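Local structure of aminotransferase, classes I and II (Silicibacter pomeroyi DSS-3, 3H14) at residues 204-209 with 229-234; 292-297 with 367-372; 312-317 with 360-365; 325-330 with 344-349. The protein probably transfers an amino group from L-aspartate to 2-oxoglutarate, giving oxaloacetate and L-glutamate, as a pyridoxal-phosphate-dependent aminotransferase. One frame throughout, in Å; residues are numbered along the deposited sequence.

Contact 1: 204-209 with 229-234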
loop_
_atom_site.group_PDB
_atom_site.type_symbol
_atom_site.label_atom_id
_atom_site.label_comp_id
_atom_site.label_asym_id
_atom_site.label_seq_id
_atom_site.Cartn_x
_atom_site.Cartn_y
_atom_site.Cartn_z
ATOM N N HIS A 204 6.517 3.059 -3.813
ATOM C CA HIS A 204 7.623 3.658 -4.585
ATOM C C HIS A 204 8.255 2.665 -5.568
ATOM O O HIS A 204 8.480 1.522 -5.238
ATOM C CB HIS A 204 8.704 4.236 -3.668
ATOM C CG HIS A 204 8.293 5.518 -3.012
ATOM N ND1 HIS A 204 9.192 6.488 -2.634
ATOM C CD2 HIS A 204 7.066 5.994 -2.692
ATOM C CE1 HIS A 204 8.533 7.500 -2.085
ATOM N NE2 HIS A 204 7.242 7.222 -2.106
ATOM N N GLY A 205 8.574 3.144 -6.769
ATOM C CA GLY A 205 8.993 2.301 -7.867
ATOM C C GLY A 205 7.879 2.099 -8.891
ATOM O O GLY A 205 8.136 2.065 -10.097
ATOM N N ILE A 206 6.637 1.950 -8.412
ATOM C CA ILE A 206 5.469 1.784 -9.280
ATOM C C ILE A 206 4.830 3.149 -9.590
ATOM O O ILE A 206 3.831 3.614 -8.965
ATOM C CB ILE A 206 4.430 0.785 -8.694
ATOM C CG1 ILE A 206 5.105 -0.565 -8.461
ATOM C CG2 ILE A 206 3.254 0.607 -9.697
ATOM C CD1 ILE A 206 4.223 -1.605 -7.780
ATOM N N GLU A 207 5.455 3.797 -10.560
ATOM C CA GLU A 207 5.221 5.203 -10.835
ATOM C C GLU A 207 5.181 5.395 -12.338
ATOM O O GLU A 207 5.859 4.682 -13.065
ATOM C CB GLU A 207 6.362 6.007 -10.257
ATOM C CG GLU A 207 6.532 5.895 -8.766
ATOM C CD GLU A 207 7.866 6.446 -8.329
ATOM O OE1 GLU A 207 8.285 7.468 -8.930
ATOM O OE2 GLU A 207 8.510 5.833 -7.427
ATOM N N TYR A 208 4.373 6.337 -12.789
ATOM C CA TYR A 208 4.045 6.492 -14.212
ATOM C C TYR A 208 4.673 7.795 -14.709
ATOM O O TYR A 208 5.839 7.775 -15.117
ATOM C CB TYR A 208 2.523 6.400 -14.410
ATOM C CG TYR A 208 2.055 5.043 -13.933
ATOM C CD1 TYR A 208 1.331 4.906 -12.762
ATOM C CD2 TYR A 208 2.451 3.898 -14.589
ATOM C CE1 TYR A 208 0.982 3.659 -12.272
ATOM C CE2 TYR A 208 2.099 2.649 -14.124
ATOM C CZ TYR A 208 1.346 2.530 -12.971
ATOM O OH TYR A 208 0.996 1.288 -12.506
ATOM N N GLU A 209 3.978 8.924 -14.592
ATOM C CA GLU A 209 4.599 10.217 -14.958
ATOM C C GLU A 209 5.016 11.073 -13.750
ATOM O O GLU A 209 6.027 11.740 -13.807
ATOM C CB GLU A 209 3.736 11.002 -15.959
ATOM C CG GLU A 209 2.278 10.854 -15.779
ATOM C CD GLU A 209 1.650 9.722 -16.582
ATOM O OE1 GLU A 209 2.357 8.934 -17.263
ATOM O OE2 GLU A 209 0.405 9.656 -16.529
ATOM N N SER A 229 7.481 -6.005 -1.277
ATOM C CA SER A 229 6.290 -6.715 -1.687
ATOM C C SER A 229 5.667 -6.225 -3.002
ATOM O O SER A 229 4.870 -6.959 -3.591
ATOM C CB SER A 229 5.231 -6.672 -0.579
ATOM O OG SER A 229 4.873 -5.327 -0.278
ATOM N N LYS A 230 6.012 -5.005 -3.441
ATOM C CA LYS A 230 5.328 -4.341 -4.557
ATOM C C LYS A 230 6.214 -4.171 -5.808
ATOM O O LYS A 230 6.212 -5.039 -6.659
ATOM C CB LYS A 230 4.712 -3.010 -4.115
ATOM C CG LYS A 230 3.867 -3.097 -2.854
ATOM C CD LYS A 230 2.599 -3.981 -2.990
ATOM C CE LYS A 230 1.845 -3.952 -1.660
ATOM N NZ LYS A 230 0.786 -4.953 -1.450
ATOM N N TYR A 231 6.938 -3.070 -5.948
ATOM C CA TYR A 231 7.865 -2.920 -7.076
ATOM C C TYR A 231 8.858 -4.087 -7.125
ATOM O O TYR A 231 9.198 -4.591 -8.192
ATOM C CB TYR A 231 8.665 -1.647 -6.953
ATOM C CG TYR A 231 9.677 -1.513 -8.051
ATOM C CD1 TYR A 231 9.272 -1.239 -9.378
ATOM C CD2 TYR A 231 11.017 -1.723 -7.810
ATOM C CE1 TYR A 231 10.214 -1.142 -10.415
ATOM C CE2 TYR A 231 11.952 -1.589 -8.826
ATOM C CZ TYR A 231 11.548 -1.307 -10.118
ATOM O OH TYR A 231 12.512 -1.223 -11.088
ATOM N N PHE A 232 9.327 -4.520 -5.961
ATOM C CA PHE A 232 10.312 -5.628 -5.953
ATOM C C PHE A 232 9.699 -7.008 -6.062
ATOM O O PHE A 232 10.427 -7.981 -6.177
ATOM C CB PHE A 232 11.252 -5.499 -4.773
ATOM C CG PHE A 232 12.062 -4.269 -4.846
ATOM C CD1 PHE A 232 13.152 -4.203 -5.713
ATOM C CD2 PHE A 232 11.717 -3.155 -4.105
ATOM C CE1 PHE A 232 13.900 -3.051 -5.833
ATOM C CE2 PHE A 232 12.465 -2.011 -4.186
ATOM C CZ PHE A 232 13.574 -1.955 -5.078
ATOM N N SER A 233 8.354 -7.067 -6.034
ATOM C CA SER A 233 7.587 -8.262 -6.405
ATOM C C SER A 233 7.854 -9.462 -5.514
ATOM O O SER A 233 7.795 -10.590 -5.989
ATOM C CB SER A 233 7.843 -8.616 -7.877
ATOM O OG SER A 233 6.822 -9.485 -8.387
HETATM N N MSE A 234 8.095 -9.231 -4.219
HETATM C CA MSE A 234 8.307 -10.311 -3.268
HETATM C C MSE A 234 7.229 -10.385 -2.196
HETATM O O MSE A 234 7.504 -10.596 -1.010
HETATM C CB MSE A 234 9.702 -10.174 -2.636
HETATM C CG MSE A 234 10.765 -10.324 -3.637
HETATM SE SE MSE A 234 12.529 -10.097 -2.887
HETATM C CE MSE A 234 12.440 -11.532 -1.593
HETATM O O HOH W 1 7.302 -0.779 -4.286
#

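Contact 2: 292-297 with 367-372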
loop_
_atom_site.group_PDB
_atom_site.type_symbol
_atom_site.label_atom_id
_atom_site.label_comp_id
_atom_site.label_asym_id
_atom_site.label_seq_id
_atom_site.Cartn_x
_atom_site.Cartn_y
_atom_site.Cartn_z
ATOM N N ARG A 292 -2.687 0.362 -17.244
ATOM C CA ARG A 292 -3.197 1.671 -16.769
ATOM C C ARG A 292 -3.797 2.424 -17.942
ATOM O O ARG A 292 -4.918 2.961 -17.856
ATOM C CB ARG A 292 -2.037 2.464 -16.149
ATOM C CG ARG A 292 -2.407 3.837 -15.605
ATOM C CD ARG A 292 -1.303 4.389 -14.769
ATOM N NE ARG A 292 -1.532 5.761 -14.390
ATOM C CZ ARG A 292 -1.120 6.819 -15.081
ATOM N NH1 ARG A 292 -0.464 6.671 -16.232
ATOM N NH2 ARG A 292 -1.372 8.037 -14.611
ATOM N N LYS A 293 -3.056 2.415 -19.045
ATOM C CA LYS A 293 -3.497 3.014 -20.313
ATOM C C LYS A 293 -4.867 2.436 -20.699
ATOM O O LYS A 293 -5.788 3.172 -20.988
ATOM C CB LYS A 293 -2.407 2.800 -21.388
ATOM C CG LYS A 293 -2.471 3.681 -22.704
ATOM C CD LYS A 293 -1.259 3.421 -23.573
ATOM C CE LYS A 293 -1.225 4.226 -24.886
ATOM N NZ LYS A 293 -0.276 5.402 -24.809
ATOM N N LEU A 294 -4.996 1.115 -20.687
ATOM C CA LEU A 294 -6.270 0.418 -20.881
ATOM C C LEU A 294 -7.379 0.786 -19.903
ATOM O O LEU A 294 -8.544 1.000 -20.306
ATOM C CB LEU A 294 -6.053 -1.094 -20.769
ATOM C CG LEU A 294 -6.274 -2.069 -21.933
ATOM C CD1 LEU A 294 -6.057 -1.464 -23.346
ATOM C CD2 LEU A 294 -5.393 -3.267 -21.697
HETATM N N MSE A 295 -7.063 0.825 -18.610
HETATM C CA MSE A 295 -8.063 1.237 -17.609
HETATM C C MSE A 295 -8.599 2.660 -17.871
HETATM O O MSE A 295 -9.814 2.906 -17.811
HETATM C CB MSE A 295 -7.474 1.178 -16.189
HETATM C CG MSE A 295 -7.057 -0.228 -15.720
HETATM SE SE MSE A 295 -8.464 -1.472 -15.540
HETATM C CE MSE A 295 -9.047 -1.062 -13.679
ATOM N N LEU A 296 -7.682 3.573 -18.144
ATOM C CA LEU A 296 -8.014 4.995 -18.349
ATOM C C LEU A 296 -8.893 5.215 -19.581
ATOM O O LEU A 296 -9.861 5.994 -19.514
ATOM C CB LEU A 296 -6.740 5.837 -18.413
ATOM C CG LEU A 296 -6.185 6.041 -17.005
ATOM C CD1 LEU A 296 -4.773 6.510 -17.031
ATOM C CD2 LEU A 296 -7.074 7.014 -16.203
ATOM N N GLU A 297 -8.592 4.496 -20.665
ATOM C CA GLU A 297 -9.457 4.489 -21.854
ATOM C C GLU A 297 -10.817 3.789 -21.654
ATOM O O GLU A 297 -11.863 4.320 -22.061
ATOM C CB GLU A 297 -8.720 3.877 -23.072
ATOM N N ASP A 367 -5.234 -10.426 -19.137
ATOM C CA ASP A 367 -6.260 -10.516 -18.072
ATOM C C ASP A 367 -7.051 -9.182 -17.948
ATOM O O ASP A 367 -8.243 -9.189 -17.743
ATOM C CB ASP A 367 -5.614 -10.792 -16.709
ATOM C CG ASP A 367 -5.169 -12.223 -16.542
ATOM O OD1 ASP A 367 -4.814 -12.835 -17.561
ATOM O OD2 ASP A 367 -5.162 -12.712 -15.386
ATOM N N ILE A 368 -6.347 -8.056 -17.991
ATOM C CA ILE A 368 -6.979 -6.726 -17.906
ATOM C C ILE A 368 -7.871 -6.501 -19.136
ATOM O O ILE A 368 -9.029 -6.119 -19.004
ATOM C CB ILE A 368 -5.918 -5.605 -17.748
ATOM C CG1 ILE A 368 -5.184 -5.721 -16.396
ATOM C CG2 ILE A 368 -6.518 -4.216 -17.911
ATOM C CD1 ILE A 368 -5.967 -6.337 -15.250
ATOM N N GLU A 369 -7.343 -6.785 -20.328
ATOM C CA GLU A 369 -8.154 -6.713 -21.536
ATOM C C GLU A 369 -9.413 -7.539 -21.370
ATOM O O GLU A 369 -10.505 -7.061 -21.624
ATOM C CB GLU A 369 -7.363 -7.177 -22.760
ATOM C CG GLU A 369 -6.292 -6.195 -23.194
ATOM C CD GLU A 369 -5.437 -6.660 -24.398
ATOM O OE1 GLU A 369 -5.266 -7.896 -24.603
ATOM O OE2 GLU A 369 -4.896 -5.757 -25.116
ATOM N N GLU A 370 -9.260 -8.789 -20.941
ATOM C CA GLU A 370 -10.397 -9.657 -20.664
ATOM C C GLU A 370 -11.353 -9.112 -19.599
ATOM O O GLU A 370 -12.599 -9.183 -19.750
ATOM C CB GLU A 370 -9.904 -11.053 -20.269
ATOM C CG GLU A 370 -10.995 -12.095 -20.013
ATOM C CD GLU A 370 -11.778 -12.482 -21.260
ATOM O OE1 GLU A 370 -11.184 -12.504 -22.366
ATOM O OE2 GLU A 370 -12.983 -12.762 -21.124
ATOM N N GLY A 371 -10.797 -8.560 -18.526
ATOM C CA GLY A 371 -11.630 -7.983 -17.487
ATOM C C GLY A 371 -12.492 -6.831 -17.985
ATOM O O GLY A 371 -13.669 -6.722 -17.639
ATOM N N LEU A 372 -11.883 -5.961 -18.763
ATOM C CA LEU A 372 -12.579 -4.802 -19.312
ATOM C C LEU A 372 -13.677 -5.206 -20.293
ATOM O O LEU A 372 -14.735 -4.603 -20.277
ATOM C CB LEU A 372 -11.594 -3.836 -19.929
ATOM C CG LEU A 372 -10.672 -3.199 -18.887
ATOM C CD1 LEU A 372 -9.562 -2.472 -19.563
ATOM C CD2 LEU A 372 -11.437 -2.246 -17.972
#

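Contact 3: 312-317 with 360-365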
loop_
_atom_site.group_PDB
_atom_site.type_symbol
_atom_site.label_atom_id
_atom_site.label_comp_id
_atom_site.label_asym_id
_atom_site.label_seq_id
_atom_site.Cartn_x
_atom_site.Cartn_y
_atom_site.Cartn_z
ATOM N N GLY A 312 0.060 6.578 -9.267
ATOM C CA GLY A 312 1.059 5.542 -8.989
ATOM C C GLY A 312 0.377 4.296 -8.443
ATOM O O GLY A 312 -0.860 4.199 -8.426
ATOM N N ALA A 313 1.164 3.301 -8.034
ATOM C CA ALA A 313 0.603 1.977 -7.686
ATOM C C ALA A 313 -0.180 1.366 -8.869
ATOM O O ALA A 313 0.043 1.745 -10.026
ATOM C CB ALA A 313 -0.291 2.053 -6.441
ATOM N N PHE A 314 -1.081 0.426 -8.585
ATOM C CA PHE A 314 -1.850 -0.254 -9.650
ATOM C C PHE A 314 -3.329 -0.412 -9.294
ATOM O O PHE A 314 -3.918 -1.493 -9.415
ATOM C CB PHE A 314 -1.224 -1.612 -9.995
ATOM C CG PHE A 314 -0.732 -2.399 -8.789
ATOM C CD1 PHE A 314 -1.567 -2.716 -7.762
ATOM C CD2 PHE A 314 0.575 -2.879 -8.743
ATOM C CE1 PHE A 314 -1.127 -3.460 -6.687
ATOM C CE2 PHE A 314 1.029 -3.622 -7.659
ATOM C CZ PHE A 314 0.190 -3.892 -6.632
ATOM N N TYR A 315 -3.917 0.691 -8.852
ATOM C CA TYR A 315 -5.291 0.760 -8.427
ATOM C C TYR A 315 -6.033 1.867 -9.157
ATOM O O TYR A 315 -5.447 2.915 -9.510
ATOM C CB TYR A 315 -5.366 1.082 -6.932
ATOM C CG TYR A 315 -4.641 0.095 -6.051
ATOM C CD1 TYR A 315 -4.995 -1.239 -6.082
ATOM C CD2 TYR A 315 -3.617 0.495 -5.188
ATOM C CE1 TYR A 315 -4.330 -2.176 -5.307
ATOM C CE2 TYR A 315 -2.954 -0.438 -4.398
ATOM C CZ TYR A 315 -3.328 -1.764 -4.459
ATOM O OH TYR A 315 -2.720 -2.730 -3.700
ATOM N N VAL A 316 -7.332 1.645 -9.327
ATOM C CA VAL A 316 -8.258 2.715 -9.707
ATOM C C VAL A 316 -9.380 2.717 -8.694
ATOM O O VAL A 316 -9.990 1.691 -8.460
ATOM C CB VAL A 316 -8.860 2.518 -11.148
ATOM C CG1 VAL A 316 -9.829 3.661 -11.458
ATOM C CG2 VAL A 316 -7.786 2.465 -12.182
ATOM N N TYR A 317 -9.640 3.890 -8.090
ATOM C CA TYR A 317 -10.633 4.074 -7.083
ATOM C C TYR A 317 -11.764 4.899 -7.686
ATOM O O TYR A 317 -11.526 6.051 -8.126
ATOM C CB TYR A 317 -10.031 4.859 -5.920
ATOM C CG TYR A 317 -10.890 4.904 -4.713
ATOM C CD1 TYR A 317 -11.199 3.745 -4.040
ATOM C CD2 TYR A 317 -11.344 6.110 -4.185
ATOM C CE1 TYR A 317 -11.953 3.761 -2.943
ATOM C CE2 TYR A 317 -12.101 6.146 -3.054
ATOM C CZ TYR A 317 -12.405 4.963 -2.433
ATOM O OH TYR A 317 -13.156 4.927 -1.288
ATOM N N SER A 360 -7.946 -3.315 -9.121
ATOM C CA SER A 360 -6.514 -3.530 -9.193
ATOM C C SER A 360 -6.176 -3.949 -10.616
ATOM O O SER A 360 -6.894 -4.725 -11.196
ATOM C CB SER A 360 -6.059 -4.612 -8.191
ATOM O OG SER A 360 -4.663 -4.899 -8.421
ATOM N N TYR A 361 -5.108 -3.416 -11.180
ATOM C CA TYR A 361 -4.668 -3.825 -12.508
ATOM C C TYR A 361 -3.274 -4.478 -12.470
ATOM O O TYR A 361 -2.515 -4.379 -13.411
ATOM C CB TYR A 361 -4.784 -2.671 -13.519
ATOM C CG TYR A 361 -4.101 -1.359 -13.204
ATOM C CD1 TYR A 361 -4.796 -0.285 -12.637
ATOM C CD2 TYR A 361 -2.769 -1.164 -13.508
ATOM C CE1 TYR A 361 -4.148 0.913 -12.347
ATOM C CE2 TYR A 361 -2.137 0.017 -13.234
ATOM C CZ TYR A 361 -2.837 1.068 -12.677
ATOM O OH TYR A 361 -2.162 2.231 -12.410
ATOM N N ALA A 362 -2.997 -5.207 -11.392
ATOM C CA ALA A 362 -1.683 -5.812 -11.164
ATOM C C ALA A 362 -1.475 -7.116 -11.952
ATOM O O ALA A 362 -0.351 -7.618 -11.993
ATOM C CB ALA A 362 -1.489 -6.063 -9.676
ATOM N N ARG A 363 -2.487 -7.611 -12.648
ATOM C CA ARG A 363 -2.366 -8.825 -13.474
ATOM C C ARG A 363 -1.845 -8.597 -14.905
ATOM O O ARG A 363 -1.592 -7.460 -15.315
ATOM C CB ARG A 363 -3.717 -9.534 -13.493
ATOM C CG ARG A 363 -4.206 -10.078 -12.124
ATOM C CD ARG A 363 -3.431 -11.298 -11.722
ATOM N NE ARG A 363 -3.692 -11.791 -10.368
ATOM C CZ ARG A 363 -4.189 -12.996 -10.083
ATOM N NH1 ARG A 363 -4.508 -13.855 -11.045
ATOM N NH2 ARG A 363 -4.379 -13.348 -8.816
ATOM N N ALA A 364 -1.647 -9.688 -15.658
ATOM C CA ALA A 364 -1.162 -9.617 -17.042
ATOM C C ALA A 364 -2.079 -8.753 -17.902
ATOM O O ALA A 364 -3.277 -8.671 -17.643
ATOM C CB ALA A 364 -1.093 -11.051 -17.657
ATOM N N THR A 365 -1.537 -8.148 -18.955
ATOM C CA THR A 365 -2.335 -7.264 -19.800
ATOM C C THR A 365 -3.506 -7.998 -20.441
ATOM O O THR A 365 -4.612 -7.460 -20.540
ATOM C CB THR A 365 -1.440 -6.579 -20.835
ATOM O OG1 THR A 365 -0.443 -5.829 -20.127
ATOM C CG2 THR A 365 -2.232 -5.691 -21.780
HETATM O O HOH W 2 -2.734 3.398 -10.087
#

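Contact 4: 325-330 with 344-349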
loop_
_atom_site.group_PDB
_atom_site.type_symbol
_atom_site.label_atom_id
_atom_site.label_comp_id
_atom_site.label_asym_id
_atom_site.label_seq_id
_atom_site.Cartn_x
_atom_site.Cartn_y
_atom_site.Cartn_z
ATOM N N ASP A 325 -26.190 1.693 -4.521
ATOM C CA ASP A 325 -26.279 2.206 -3.168
ATOM C C ASP A 325 -25.395 1.411 -2.224
ATOM O O ASP A 325 -25.235 1.791 -1.083
ATOM C CB ASP A 325 -27.741 2.192 -2.653
ATOM C CG ASP A 325 -28.489 0.892 -2.962
ATOM O OD1 ASP A 325 -27.882 -0.110 -3.450
ATOM O OD2 ASP A 325 -29.731 0.886 -2.739
ATOM N N ASP A 326 -24.824 0.307 -2.697
ATOM C CA ASP A 326 -24.121 -0.602 -1.811
ATOM C C ASP A 326 -23.044 -1.334 -2.598
ATOM O O ASP A 326 -23.311 -2.341 -3.263
ATOM C CB ASP A 326 -25.121 -1.579 -1.207
ATOM C CG ASP A 326 -24.485 -2.603 -0.304
ATOM O OD1 ASP A 326 -23.265 -2.506 -0.018
ATOM O OD2 ASP A 326 -25.223 -3.519 0.122
ATOM N N SER A 327 -21.828 -0.812 -2.522
ATOM C CA SER A 327 -20.703 -1.359 -3.285
ATOM C C SER A 327 -20.386 -2.814 -2.953
ATOM O O SER A 327 -19.763 -3.510 -3.767
ATOM C CB SER A 327 -19.473 -0.511 -3.054
ATOM O OG SER A 327 -19.182 -0.524 -1.680
ATOM N N ARG A 328 -20.777 -3.254 -1.761
ATOM C CA ARG A 328 -20.597 -4.641 -1.369
ATOM C C ARG A 328 -21.503 -5.545 -2.215
ATOM O O ARG A 328 -21.060 -6.523 -2.796
ATOM C CB ARG A 328 -20.921 -4.808 0.108
ATOM C CG ARG A 328 -20.584 -6.158 0.671
ATOM C CD ARG A 328 -20.861 -6.163 2.161
ATOM N NE ARG A 328 -20.293 -7.331 2.826
ATOM C CZ ARG A 328 -20.256 -7.494 4.146
ATOM N NH1 ARG A 328 -20.763 -6.589 4.964
ATOM N NH2 ARG A 328 -19.718 -8.585 4.650
ATOM N N ALA A 329 -22.777 -5.186 -2.286
ATOM C CA ALA A 329 -23.707 -5.907 -3.144
ATOM C C ALA A 329 -23.312 -5.789 -4.610
ATOM O O ALA A 329 -23.467 -6.739 -5.383
ATOM C CB ALA A 329 -25.198 -5.412 -2.905
ATOM N N PHE A 330 -22.857 -4.613 -5.024
ATOM C CA PHE A 330 -22.467 -4.376 -6.393
ATOM C C PHE A 330 -21.250 -5.215 -6.772
ATOM O O PHE A 330 -21.198 -5.750 -7.882
ATOM C CB PHE A 330 -22.184 -2.873 -6.598
ATOM C CG PHE A 330 -21.975 -2.441 -8.025
ATOM C CD1 PHE A 330 -22.709 -2.963 -9.062
ATOM C CD2 PHE A 330 -21.043 -1.446 -8.322
ATOM C CE1 PHE A 330 -22.503 -2.538 -10.367
ATOM C CE2 PHE A 330 -20.857 -1.017 -9.623
ATOM C CZ PHE A 330 -21.598 -1.561 -10.644
ATOM N N PRO A 344 -15.051 -3.821 -2.782
ATOM C CA PRO A 344 -15.857 -2.702 -2.330
ATOM C C PRO A 344 -15.019 -1.679 -1.546
ATOM O O PRO A 344 -14.033 -2.052 -0.900
ATOM C CB PRO A 344 -16.871 -3.344 -1.397
ATOM C CG PRO A 344 -16.838 -4.764 -1.670
ATOM C CD PRO A 344 -15.533 -5.102 -2.245
ATOM N N GLY A 345 -15.424 -0.412 -1.598
ATOM C CA GLY A 345 -14.716 0.646 -0.925
ATOM C C GLY A 345 -14.790 0.670 0.593
ATOM O O GLY A 345 -13.975 1.358 1.214
ATOM N N LEU A 346 -15.725 -0.082 1.195
ATOM C CA LEU A 346 -15.953 -0.008 2.642
ATOM C C LEU A 346 -14.700 -0.275 3.506
ATOM O O LEU A 346 -14.523 0.386 4.537
ATOM C CB LEU A 346 -17.087 -0.937 3.071
ATOM C CG LEU A 346 -18.474 -0.520 2.586
ATOM C CD1 LEU A 346 -18.822 -1.288 1.293
ATOM C CD2 LEU A 346 -19.508 -0.760 3.663
ATOM N N ASP A 347 -13.831 -1.197 3.080
ATOM C CA ASP A 347 -12.564 -1.475 3.824
ATOM C C ASP A 347 -11.653 -0.263 3.908
ATOM O O ASP A 347 -10.875 -0.149 4.861
ATOM C CB ASP A 347 -11.746 -2.602 3.173
ATOM C CG ASP A 347 -12.317 -4.012 3.427
ATOM O OD1 ASP A 347 -12.914 -4.265 4.532
ATOM O OD2 ASP A 347 -12.139 -4.869 2.501
ATOM N N PHE A 348 -11.699 0.608 2.891
ATOM C CA PHE A 348 -10.817 1.763 2.826
ATOM C C PHE A 348 -11.423 2.993 3.486
ATOM O O PHE A 348 -10.679 3.845 4.028
ATOM C CB PHE A 348 -10.440 2.086 1.376
ATOM C CG PHE A 348 -10.054 0.876 0.599
ATOM C CD1 PHE A 348 -8.822 0.254 0.835
ATOM C CD2 PHE A 348 -10.967 0.261 -0.284
ATOM C CE1 PHE A 348 -8.470 -0.900 0.163
ATOM C CE2 PHE A 348 -10.616 -0.926 -0.961
ATOM C CZ PHE A 348 -9.371 -1.497 -0.728
ATOM N N ASP A 349 -12.748 3.093 3.436
ATOM C CA ASP A 349 -13.458 4.292 3.896
ATOM C C ASP A 349 -14.799 3.827 4.434
ATOM O O ASP A 349 -15.766 3.670 3.684
ATOM C CB ASP A 349 -13.581 5.325 2.770
ATOM C CG ASP A 349 -14.173 6.647 3.236
ATOM O OD1 ASP A 349 -14.869 6.656 4.259
ATOM O OD2 ASP A 349 -13.959 7.668 2.556
#

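Contact 1: 204-209 with 229-234
Gly205 CA makes an off-centre CH-pi contact with the Tyr231 ring, 4.2 Å from its centroid. The carbonyl oxygens of His204 and Gly205 approach the same ring obliquely. Phe232 CE1 lies in plane at its edge, and Tyr231 CD2 in turn sits over the centre of the Phe232 ring. Tyr231 CG is anti to the backbone N (chi1 177°), which carries the ring to Gly205. Ile206 pushes its CD1 to 3.6 Å from Tyr231 N. Water 1 joins the backbones: it donates to His204 O at 2.8 Å and accepts from Tyr231 N at 2.9 Å. Gly205 N is held in turn by Glu207 OE2, at 2.8 Å and nearly straight. Lys230 sits in the family signature, consistent with the cofactor-binding lysine of relatives; here its NZ bonds Gly39 O. The two loops follow strands 196-200 and 223-227 of the seven-stranded sheet, and Tyr231 OH reaches Gln282 of helix 278-302.

Contact 2: 292-297 with 367-372
Two nearly parallel helical segments, 292-297 and 367-372, pass 10.1 Å apart between axes at an angle of 12°, with Leu294 nearest Glu369. This is helix-helix packing in what corresponds to the small domain of fold type I aminotransferases: helix 278-302 lies beside the C-terminal helix 365-381. The join is made mainly by apolar atoms. Leu294 reaches across with CD2, which crosses the side chain of Glu369 and stops 3.4 Å from its CG. The same methyl lies 4.1 Å from Ile368 CG2. The chi1 of Leu294, -116°, is close to eclipsed, so its placement and the short contact to Glu369 are somewhat doubtful. Glu369 takes part through its methylene; its chain runs on extended beyond CG, on the exposed side. Met295, a selenomethionine, folds back at chi2 and chi3 and sets its SE beside both Ile368 and Leu372. Ile368 CG2 meets that SE at 4.1 Å, the two side chains crossing at about a right angle. Beyond the pair, Met295 also touches Tyr361, and Ile368 packs on Met36. Leu372 splits its methyls between two partners: CD2 lies 3.9 Å from Met295 SE, while CD1 rests 3.7 Å from Leu294 O.

Contact 3: 312-317 with 360-365
Phe314 is packed from two directions. Ala362 CB sits over the middle of its ring, 3.7 Å from the centroid and only 6° off the normal. Phe314 CB lies over the face of the Tyr361 ring, 4.0 Å from that centroid, and the Phe314 carbonyl carbon lies over the same ring toward the rim. Tyr361 holds CG between its backbone N and carbonyl carbon (chi1 55°), which folds the ring over the facing backbone. Val316 CG2 closes the edge of that ring, 4.0 Å from Tyr361 CE1. Further out, Tyr315 and Ser360 form an antiparallel non-hydrogen-bonded pair joining strands 315-319 and 356-360 of the four-stranded sheet. Tyr361 N donates to Phe314 O at 2.9 Å, tilted out of the carbonyl plane, and Ser360 CA adds a CH contact to that oxygen at 3.3 Å. Ser360 OG bonds Val38 O and takes a weak bond from Ala362 N. At the polar edge water 2 is hydrogen-bonded to Tyr361 OH at 2.7 Å and lies against the carbonyls of Gly312 and Tyr315. Tyr361 is thus held at both ends: its backbone N is tied to Phe314 O, and its buried hydroxyl meets water 2 and, weakly, Tyr208 OH.

Contact 4: 325-330 with 344-349
Ser327 and Pro344 meet where the first turn of helix 327-338 lies against the end of strand 340-344. Helix and strand follow each other in the chain as an alpha-beta unit, in what corresponds to the small domain of fold type I aminotransferases. Ser327 holds OG between its backbone N and carbonyl carbon (chi1 60°), which aims the hydroxyl at the loop after the strand. OG lies 3.7 Å from Pro344 CB, and its hydrogen-bonding partner is Gly353 O. The proline turns its CB-CG edge to the helix. Its CB and CG both lie close to Ser327 O, and CG also touches Arg328 CA at 3.8 Å. Leu346 leans its CD1 over the same turn, 4.1 Å from Arg328 N, but this side chain has two conformers and the fit of the one described is less certain. Arg328 leaves the contact after its CB. Its chain is fully extended and carries the guanidinium to a salt bridge with Asp18. The helix is capped by Asp326, whose CG is anti to the backbone N (chi1 178°); OD1 takes a weak bond from Arg328 N at 3.1 Å. The loop after the strand turns tightly on one oxygen: Gly345 O accepts from Phe348 N at 2.9 Å and from Asp349 N at 3.1 Å.

How the contacts relate
Contacts 1, 2 and 3 form one continuous patch. Contact 1 meets contact 3 where Ile206 O lies 2.8 Å from Ala313 N and Tyr208 OH lies 2.7 Å from Ala313 O, both probable hydrogen bonds. It meets contact 2 through a salt bridge, Glu209 OE2 to Arg292 NH2 at 3.1 Å. Tyr361 of contact 3 packs on Arg292, Met295 and Ile368 of contact 2, the centres being about 9 Å apart. Contact 4 is more remote, its centre about 26 Å from that of contact 1; it touches contact 3 where Tyr317 meets Asp349. Contact 1 probably lies nearest the cofactor site, since Lys230 matches the cofactor lysine of relatives. A glycerol, probably from the crystallisation liquor, lies about 5 Å from the Tyr231 side chain.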